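Local coordinates for protein CurD (PDB 5KP7) that probably condenses an acetyl unit with a beta-keto thioester carried on a phosphopantetheine arm, as in hydroxymethylglutaryl-CoA synthases, to which it is related, at residues A[61-66]-A[275-280]; A[316-321]-A[378-383]. The protein carries 3 engineered substitutions. One frame throughout, in Å; residues are numbered along the deposited sequence.

Contact 1: A[61-66]-A[275-280]; sequences LMMKEK and TPFGGM. With PNS (4'-phosphopantetheine), chain E.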
ATOM      1  N   LEU A  61       8.435 -13.554  -3.484  1.00 35.93           N
ATOM      2  CA  LEU A  61       7.685 -12.313  -3.696  1.00 34.43           C
ATOM      3  C   LEU A  61       7.868 -11.310  -2.550  1.00 33.07           C
ATOM      4  O   LEU A  61       7.244 -10.232  -2.540  1.00 30.67           O
ATOM      5  CB  LEU A  61       6.207 -12.658  -3.893  1.00 34.52           C
ATOM      6  CG  LEU A  61       5.862 -13.438  -5.170  1.00 35.33           C
ATOM      7  CD1 LEU A  61       4.400 -13.828  -5.145  1.00 35.92           C
ATOM      8  CD2 LEU A  61       6.119 -12.630  -6.425  1.00 35.69           C
ATOM      9  N   MET A  62       8.730 -11.677  -1.595  1.00 33.38           N
ATOM     10  CA  MET A  62       9.108 -10.852  -0.453  1.00 33.96           C
ATOM     11  C   MET A  62       7.972 -10.645   0.539  1.00 33.33           C
ATOM     12  O   MET A  62       7.944  -9.655   1.248  1.00 33.49           O
ATOM     13  CB  MET A  62       9.752  -9.524  -0.903  1.00 33.99           C
ATOM     14  CG  MET A  62      10.833  -9.712  -1.954  1.00 35.65           C
ATOM     15  SD  MET A  62      11.656  -8.163  -2.395  1.00 38.05           S
ATOM     16  CE  MET A  62      12.787  -7.977  -0.991  1.00 38.19           C
ATOM     17  N   MET A  63       7.048 -11.596   0.609  1.00 34.52           N
ATOM     18  CA  MET A  63       5.922 -11.527   1.518  1.00 35.08           C
ATOM     19  C   MET A  63       6.212 -12.405   2.736  1.00 36.59           C
ATOM     20  O   MET A  63       6.796 -13.485   2.587  1.00 38.73           O
ATOM     21  CB  MET A  63       4.646 -11.980   0.807  1.00 35.55           C
ATOM     22  CG  MET A  63       4.354 -11.154  -0.453  1.00 35.71           C
ATOM     23  SD  MET A  63       3.275 -11.960  -1.680  1.00 37.63           S
ATOM     24  CE  MET A  63       1.824 -12.020  -0.690  1.00 34.87           C
ATOM     25  N   LYS A  64       5.860 -11.925   3.930  1.00 35.49           N
ATOM     26  CA  LYS A  64       6.167 -12.634   5.182  1.00 35.96           C
ATOM     27  C   LYS A  64       4.887 -12.884   5.993  1.00 34.75           C
ATOM     28  O   LYS A  64       4.539 -14.033   6.305  1.00 33.76           O
ATOM     29  CB  LYS A  64       7.207 -11.875   6.038  1.00 38.07           C
ATOM     30  CG  LYS A  64       8.629 -11.783   5.452  1.00 41.62           C
ATOM     31  CD  LYS A  64       9.624 -11.017   6.361  1.00 43.87           C
ATOM     32  CE  LYS A  64      11.078 -11.468   6.174  1.00 46.29           C
ATOM     33  NZ  LYS A  64      12.009 -11.145   7.317  1.00 47.11           N
ATOM     34  N   GLU A  65       4.216 -11.787   6.361  1.00 34.10           N
ATOM     35  CA  GLU A  65       3.008 -11.857   7.186  1.00 33.58           C
ATOM     36  C   GLU A  65       1.985 -10.877   6.692  1.00 31.26           C
ATOM     37  O   GLU A  65       2.336  -9.857   6.099  1.00 30.62           O
ATOM     38  CB  GLU A  65       3.328 -11.494   8.636  1.00 35.19           C
ATOM     39  CG  GLU A  65       4.330 -12.403   9.331  1.00 38.19           C
ATOM     40  CD  GLU A  65       5.064 -11.717  10.456  1.00 40.86           C
ATOM     41  OE1 GLU A  65       4.777 -10.527  10.704  1.00 43.17           O
ATOM     42  OE2 GLU A  65       5.913 -12.370  11.104  1.00 42.60           O
ATOM     43  N   LYS A  66       0.709 -11.183   6.937  1.00 29.43           N
ATOM     44  CA  LYS A  66      -0.330 -10.177   6.749  1.00 28.03           C
ATOM     45  C   LYS A  66      -1.108  -9.962   8.052  1.00 26.78           C
ATOM     46  O   LYS A  66      -1.407 -10.902   8.787  1.00 26.42           O
ATOM     47  CB  LYS A  66      -1.273 -10.525   5.601  1.00 28.86           C
ATOM     48  CG  LYS A  66      -2.112 -11.779   5.772  1.00 30.00           C
ATOM     49  CD  LYS A  66      -3.223 -11.784   4.738  1.00 30.96           C
ATOM     50  CE  LYS A  66      -4.077 -13.033   4.816  1.00 32.67           C
ATOM     51  NZ  LYS A  66      -5.330 -12.791   4.046  1.00 32.82           N
ATOM     52  N   THR A 275       3.113  -0.461  -1.893  1.00 21.62           N
ATOM     53  CA  THR A 275       3.706  -1.789  -1.880  1.00 22.30           C
ATOM     54  C   THR A 275       2.639  -2.884  -1.787  1.00 23.07           C
ATOM     55  O   THR A 275       2.303  -3.363  -0.701  1.00 23.21           O
ATOM     56  CB  THR A 275       4.742  -1.892  -0.723  1.00 22.46           C
ATOM     57  OG1 THR A 275       5.766  -0.905  -0.896  1.00 22.33           O
ATOM     58  CG2 THR A 275       5.412  -3.274  -0.731  1.00 23.05           C
ATOM     59  N   PRO A 276       2.089  -3.302  -2.938  1.00 23.55           N
ATOM     60  CA  PRO A 276       1.148  -4.415  -2.883  1.00 23.97           C
ATOM     61  C   PRO A 276       1.810  -5.695  -2.366  1.00 24.23           C
ATOM     62  O   PRO A 276       1.188  -6.463  -1.645  1.00 24.46           O
ATOM     63  CB  PRO A 276       0.711  -4.557  -4.346  1.00 24.72           C
ATOM     64  CG  PRO A 276       0.926  -3.224  -4.937  1.00 24.53           C
ATOM     65  CD  PRO A 276       2.196  -2.742  -4.291  1.00 24.51           C
ATOM     66  N   PHE A 277       3.077  -5.881  -2.740  1.00 23.64           N
ATOM     67  CA  PHE A 277       3.971  -6.900  -2.202  1.00 24.30           C
ATOM     68  C   PHE A 277       5.395  -6.460  -2.619  1.00 23.80           C
ATOM     69  O   PHE A 277       5.563  -5.764  -3.634  1.00 23.42           O
ATOM     70  CB  PHE A 277       3.674  -8.323  -2.687  1.00 24.97           C
ATOM     71  CG  PHE A 277       3.596  -8.479  -4.182  1.00 25.80           C
ATOM     72  CD1 PHE A 277       2.441  -8.132  -4.857  1.00 26.02           C
ATOM     73  CD2 PHE A 277       4.660  -9.032  -4.913  1.00 26.85           C
ATOM     74  CE1 PHE A 277       2.335  -8.298  -6.232  1.00 26.50           C
ATOM     75  CE2 PHE A 277       4.557  -9.173  -6.306  1.00 27.06           C
ATOM     76  CZ  PHE A 277       3.395  -8.809  -6.952  1.00 26.82           C
ATOM     77  N   GLY A 278       6.405  -6.817  -1.828  1.00 23.83           N
ATOM     78  CA  GLY A 278       7.727  -6.256  -2.064  1.00 24.43           C
ATOM     79  C   GLY A 278       8.355  -6.609  -3.400  1.00 24.54           C
ATOM     80  O   GLY A 278       9.057  -5.803  -3.986  1.00 24.13           O
ATOM     81  N   GLY A 279       8.090  -7.824  -3.905  1.00 25.38           N
ATOM     82  CA  GLY A 279       8.702  -8.268  -5.154  1.00 26.37           C
ATOM     83  C   GLY A 279       8.405  -7.352  -6.327  1.00 26.59           C
ATOM     84  O   GLY A 279       9.273  -7.127  -7.185  1.00 27.42           O
ATOM     85  N   MET A 280       7.186  -6.807  -6.380  1.00 26.48           N
ATOM     86  CA  MET A 280       6.856  -5.932  -7.483  1.00 26.70           C
ATOM     87  C   MET A 280       7.444  -4.546  -7.348  1.00 25.70           C
ATOM     88  O   MET A 280       7.722  -3.907  -8.361  1.00 26.10           O
ATOM     89  CB  MET A 280       5.352  -5.865  -7.790  1.00 28.14           C
ATOM     90  CG  MET A 280       4.511  -5.361  -6.687  1.00 28.79           C
ATOM     91  SD  MET A 280       2.914  -4.833  -7.364  1.00 30.46           S
ATOM     92  CE  MET A 280       3.331  -3.217  -7.999  1.00 31.86           C
TER
HETATM   93  O23 PNS E 100       3.028 -14.204  -8.404  1.00 38.20           O
HETATM   94  P24 PNS E 100       1.658 -13.862  -8.940  1.00 37.23           P
HETATM   95  O26 PNS E 100       0.836 -14.935  -9.619  1.00 40.51           O
HETATM   96  O27 PNS E 100       0.706 -13.335  -7.730  1.00 40.99           O
HETATM   97  C28 PNS E 100       1.148 -12.359  -6.796  1.00 39.87           C
HETATM   98  C29 PNS E 100       0.624 -12.656  -5.391  1.00 38.85           C
HETATM   99  C30 PNS E 100       0.855 -11.534  -4.389  1.00 38.85           C
HETATM  100  C31 PNS E 100       0.222 -14.117  -5.072  1.00 38.01           C
HETATM  101  C32 PNS E 100      -0.944 -12.338  -5.618  1.00 39.92           C
HETATM  102  O33 PNS E 100      -1.734 -12.531  -4.411  1.00 35.92           O
HETATM  103  C34 PNS E 100      -1.391 -10.983  -6.128  1.00 42.86           C
HETATM  104  O35 PNS E 100      -1.373 -10.733  -7.330  1.00 43.33           O
HETATM  105  N36 PNS E 100      -1.706 -10.077  -5.203  1.00 43.80           N
HETATM  106  C37 PNS E 100      -1.653  -8.657  -5.472  1.00 44.93           C
HETATM  107  C38 PNS E 100      -2.881  -8.083  -6.131  1.00 47.82           C
HETATM  108  C39 PNS E 100      -2.553  -6.616  -6.277  1.00 51.09           C
HETATM  109  O40 PNS E 100      -2.869  -5.834  -5.389  1.00 50.70           O
HETATM  110  N41 PNS E 100      -1.883  -6.263  -7.379  1.00 49.41           N
HETATM  111  C42 PNS E 100      -1.516  -4.882  -7.594  1.00 49.87           C
HETATM  112  C43 PNS E 100      -0.523  -4.711  -8.725  1.00 49.35           C
HETATM  113  S44 PNS E 100      -0.292  -2.929  -8.878  1.00 48.39           S
HETATM  114  O   HOH W   1       6.082  -7.561   0.763  1.00 28.99           O
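Leu61 and Gly279 are joined by the direct hydrogen bond of this contact: Gly279 N gives its hydrogen to Leu61 O at 2.9 Å (N-H...O 146°), reaching the oxygen from above the carbonyl plane. The acceptor sits where helix 56-60 ends, in a Schellman motif with Met62 at positive phi; the donor lies in the first turn of helix 278-293, whose N-cap is Phe277. A water ties the same two helix ends again, giving to Met62 O and accepting from Gly278 N at 2.7 Å.

The apolar contacts gather round the Phe277 ring. With chi1 at 53°, its CG stands between backbone N and carbonyl carbon, and the ring turns one edge to Leu61 O, 3.7 Å from CD2 of Phe277. Leu61 CD2 touches Phe277 CE2 at 3.8 Å, while Met63 lays CG against Phe277 CB and sets its sulfur obliquely to the ring, a Met-aromatic contact. Met280 CG lies over the centre of one ring face. Away from the ring, Met62 rests CB and SD on the backbone of Gly278 and Gly279, where no side chain intervenes.

The opposite face of Phe277 takes one methyl of the phosphopantetheine gem-dimethyl group, C30, offset toward its rim: PNS C30 is 3.8 Å from Phe277 CD1 and 3.7 Å from Met63 SD. Further along the arm, Pro276 CB approaches PNS O40 and Met280 SD meets PNS C43, beside the thiol. The cofactor's hydrogen bonds include those to Phe187 O, Ser191 OG and residues of another protein's chain. Leu61, Met63, Pro276, Phe277 and Met280 meet it by van der Waals contact, making this side of the pocket apolar and sulfur-lined.

Contact 2: A[316-321]-A[378-383]; sequences QQVGNI and AQLADR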
ATOM      1  N   GLN A 316       6.253  -5.841   4.858  1.00 26.07           N
ATOM      2  CA  GLN A 316       6.308  -7.314   4.871  1.00 27.33           C
ATOM      3  C   GLN A 316       5.601  -7.945   6.054  1.00 26.91           C
ATOM      4  O   GLN A 316       5.380  -9.151   6.028  1.00 27.30           O
ATOM      5  CB  GLN A 316       7.754  -7.833   4.922  1.00 30.03           C
ATOM      6  CG  GLN A 316       8.530  -7.556   3.684  1.00 32.45           C
ATOM      7  CD  GLN A 316       9.942  -8.138   3.799  1.00 34.19           C
ATOM      8  OE1 GLN A 316      10.697  -7.860   4.759  1.00 36.99           O
ATOM      9  NE2 GLN A 316      10.288  -8.978   2.861  1.00 35.69           N
ATOM     10  N   GLN A 317       5.378  -7.159   7.112  1.00 25.87           N
ATOM     11  CA  GLN A 317       4.756  -7.620   8.341  1.00 26.26           C
ATOM     12  C   GLN A 317       3.245  -7.374   8.403  1.00 25.31           C
ATOM     13  O   GLN A 317       2.566  -7.915   9.264  1.00 24.93           O
ATOM     14  CB  GLN A 317       5.432  -6.939   9.535  1.00 27.16           C
ATOM     15  CG  GLN A 317       6.879  -7.388   9.678  1.00 28.62           C
ATOM     16  CD  GLN A 317       7.544  -6.709  10.849  1.00 29.74           C
ATOM     17  OE1 GLN A 317       7.202  -6.976  12.007  1.00 31.52           O
ATOM     18  NE2 GLN A 317       8.472  -5.811  10.567  1.00 30.13           N
ATOM     19  N   VAL A 318       2.733  -6.555   7.495  1.00 25.17           N
ATOM     20  CA  VAL A 318       1.307  -6.214   7.487  1.00 24.99           C
ATOM     21  C   VAL A 318       0.597  -6.604   6.196  1.00 24.12           C
ATOM     22  O   VAL A 318      -0.632  -6.837   6.210  1.00 23.93           O
ATOM     23  CB  VAL A 318       1.165  -4.699   7.768  1.00 26.38           C
ATOM     24  CG1 VAL A 318      -0.241  -4.279   7.779  1.00 28.12           C
ATOM     25  CG2 VAL A 318       1.728  -4.367   9.133  1.00 27.11           C
ATOM     26  N   GLY A 319       1.314  -6.660   5.084  1.00 23.40           N
ATOM     27  CA  GLY A 319       0.703  -6.937   3.772  1.00 23.04           C
ATOM     28  C   GLY A 319       0.271  -5.646   3.103  1.00 22.46           C
ATOM     29  O   GLY A 319       0.653  -4.545   3.529  1.00 22.28           O
ATOM     30  N   ASN A 320      -0.518  -5.747   2.042  1.00 22.04           N
ATOM     31  CA  ASN A 320      -0.997  -4.542   1.374  1.00 22.13           C
ATOM     32  C   ASN A 320      -2.126  -3.962   2.246  1.00 21.82           C
ATOM     33  O   ASN A 320      -3.156  -4.633   2.440  1.00 21.77           O
ATOM     34  CB  ASN A 320      -1.563  -4.945   0.006  1.00 22.71           C
ATOM     35  CG  ASN A 320      -2.061  -3.778  -0.815  1.00 23.10           C
ATOM     36  OD1 ASN A 320      -1.964  -2.624  -0.426  1.00 23.26           O
ATOM     37  ND2 ASN A 320      -2.535  -4.089  -2.006  1.00 24.48           N
ATOM     38  N   ILE A 321      -1.929  -2.740   2.740  1.00 21.78           N
ATOM     39  CA  ILE A 321      -2.946  -2.040   3.527  1.00 21.92           C
ATOM     40  C   ILE A 321      -3.509  -0.851   2.728  1.00 22.52           C
ATOM     41  O   ILE A 321      -3.979   0.124   3.288  1.00 21.75           O
ATOM     42  CB  ILE A 321      -2.471  -1.690   4.942  1.00 22.17           C
ATOM     43  CG1 ILE A 321      -1.228  -0.805   4.971  1.00 22.10           C
ATOM     44  CG2 ILE A 321      -2.171  -2.982   5.672  1.00 23.14           C
ATOM     45  CD1 ILE A 321      -0.895  -0.190   6.338  1.00 21.94           C
ATOM     46  N   ALA A 378       8.345  -3.024  17.789  1.00 30.67           N
ATOM     47  CA  ALA A 378       7.812  -3.684  18.980  1.00 31.37           C
ATOM     48  C   ALA A 378       6.309  -3.952  18.933  1.00 30.69           C
ATOM     49  O   ALA A 378       5.866  -5.034  19.341  1.00 31.15           O
ATOM     50  CB  ALA A 378       8.160  -2.891  20.238  1.00 32.44           C
ATOM     51  N   GLN A 379       5.531  -2.974  18.459  1.00 30.17           N
ATOM     52  CA  GLN A 379       4.076  -3.133  18.314  1.00 29.52           C
ATOM     53  C   GLN A 379       3.778  -4.304  17.391  1.00 28.59           C
ATOM     54  O   GLN A 379       2.967  -5.167  17.718  1.00 27.93           O
ATOM     55  CB  GLN A 379       3.422  -1.861  17.742  1.00 30.04           C
ATOM     56  CG  GLN A 379       1.933  -2.014  17.437  1.00 30.32           C
ATOM     57  CD  GLN A 379       1.357  -1.022  16.431  1.00 30.90           C
ATOM     58  OE1 GLN A 379       0.385  -1.357  15.741  1.00 29.93           O
ATOM     59  NE2 GLN A 379       1.966   0.180  16.307  1.00 31.37           N
ATOM     60  N   LEU A 380       4.456  -4.353  16.252  1.00 27.77           N
ATOM     61  CA  LEU A 380       4.173  -5.411  15.285  1.00 27.68           C
ATOM     62  C   LEU A 380       4.573  -6.773  15.827  1.00 29.03           C
ATOM     63  O   LEU A 380       3.838  -7.751  15.636  1.00 28.33           O
ATOM     64  CB  LEU A 380       4.858  -5.121  13.956  1.00 27.56           C
ATOM     65  CG  LEU A 380       4.392  -3.865  13.236  1.00 26.94           C
ATOM     66  CD1 LEU A 380       5.244  -3.638  12.003  1.00 27.09           C
ATOM     67  CD2 LEU A 380       2.905  -3.949  12.874  1.00 26.80           C
ATOM     68  N   ALA A 381       5.693  -6.832  16.561  1.00 30.03           N
ATOM     69  CA  ALA A 381       6.132  -8.100  17.114  1.00 31.70           C
ATOM     70  C   ALA A 381       5.176  -8.654  18.178  1.00 32.66           C
ATOM     71  O   ALA A 381       5.189  -9.863  18.405  1.00 33.84           O
ATOM     72  CB  ALA A 381       7.557  -7.991  17.686  1.00 32.80           C
ATOM     73  N   ASP A 382       4.381  -7.795  18.828  1.00 32.73           N
ATOM     74  CA  ASP A 382       3.503  -8.204  19.925  1.00 34.57           C
ATOM     75  C   ASP A 382       2.124  -8.714  19.473  1.00 33.51           C
ATOM     76  O   ASP A 382       1.325  -9.143  20.320  1.00 35.05           O
ATOM     77  CB  ASP A 382       3.354  -7.046  20.941  1.00 36.79           C
ATOM     78  CG  ASP A 382       2.732  -7.488  22.286  1.00 39.84           C
ATOM     79  OD1 ASP A 382       3.049  -8.580  22.778  1.00 43.05           O
ATOM     80  OD2 ASP A 382       1.892  -6.736  22.820  1.00 44.04           O
ATOM     81  N   ARG A 383       1.845  -8.728  18.162  1.00 30.83           N
ATOM     82  CA  ARG A 383       0.550  -9.206  17.680  1.00 29.67           C
ATOM     83  C   ARG A 383       0.407 -10.718  17.856  1.00 30.52           C
ATOM     84  O   ARG A 383       1.411 -11.469  17.868  1.00 30.66           O
ATOM     85  CB  ARG A 383       0.375  -8.853  16.191  1.00 28.24           C
ATOM     86  CG  ARG A 383       0.395  -7.345  15.942  1.00 27.12           C
ATOM     87  CD  ARG A 383       0.399  -6.986  14.461  1.00 26.17           C
ATOM     88  NE  ARG A 383       1.595  -7.544  13.836  1.00 26.07           N
ATOM     89  CZ  ARG A 383       1.786  -7.667  12.524  1.00 25.63           C
ATOM     90  NH1 ARG A 383       0.874  -7.212  11.671  1.00 24.71           N
ATOM     91  NH2 ARG A 383       2.895  -8.273  12.081  1.00 25.87           N
TER
HETATM   92  O   HOH W   2       5.552  -9.093  12.781  1.00 44.87           O
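Gln317 and Leu380, 7.3 Å apart at CA, are the nearest CA pair across two helix C-termini, those of 309-318 and 376-381, and no backbone-to-backbone bond joins them. Within the thiolase fold of the HMG-CoA synthase family, an arginine here bonds a carbonyl at a helix C-terminus: Arg383 points NH1 and NH2 end-on at one atom, Gln317 O. The bond from NH2 to Gln317 O is 2.9 Å long (149°), and that from NH1 is 3.0 Å. Both nitrogens approach from the same face of the carbonyl, and the oxygen lies almost in the guanidinium plane.

A bend at chi3 (-61°) folds Arg383 back on its own helix end, where NE gives a hydrogen bond in the carbonyl plane, on a lone pair of Leu380 O. Leu380 CD2 lies under the centre of one guanidinium face. With NH1 also bonded to Gly37 O, the group is held against rotation, and its charge probably polarises the Gln317 carbonyl.

Beneath this polar clasp, Val318 CG2 meets Leu380 CD2 at 3.9 Å, the two side chains crossing at about a right angle. The Gln317 side chain, extended beyond CG, passes over Leu380 and brings OE1 to 3.6 Å from Leu380 CB. That same oxygen accepts a hydrogen from a water at 2.8 Å, and the water in turn accepts from Arg383 NH2 at 2.9 Å.

Overall arrangement
Both contacts are buried, with centres about 12 Å apart, and both pack around the segment that runs from helix 56-60 into strand 65-67. The end of helix 309-318 and the loop after it join them: Gln316 O and NE2 hydrogen-bond Glu65 N and Met62 O, while Asn320 packs on Pro276. Contact 1 lines the phosphopantetheine pocket, and its side chains there are apolar and sulfur-rich; its polar bonds are backbone and water. Contact 2 lies behind it, with the side chain of Val318 about 14 Å from phosphopantetheine; there a charged side chain satisfies backbone carbonyls. Asn320 of segment 316-321, in the loop after helix 309-318, nevertheless reaches the pocket.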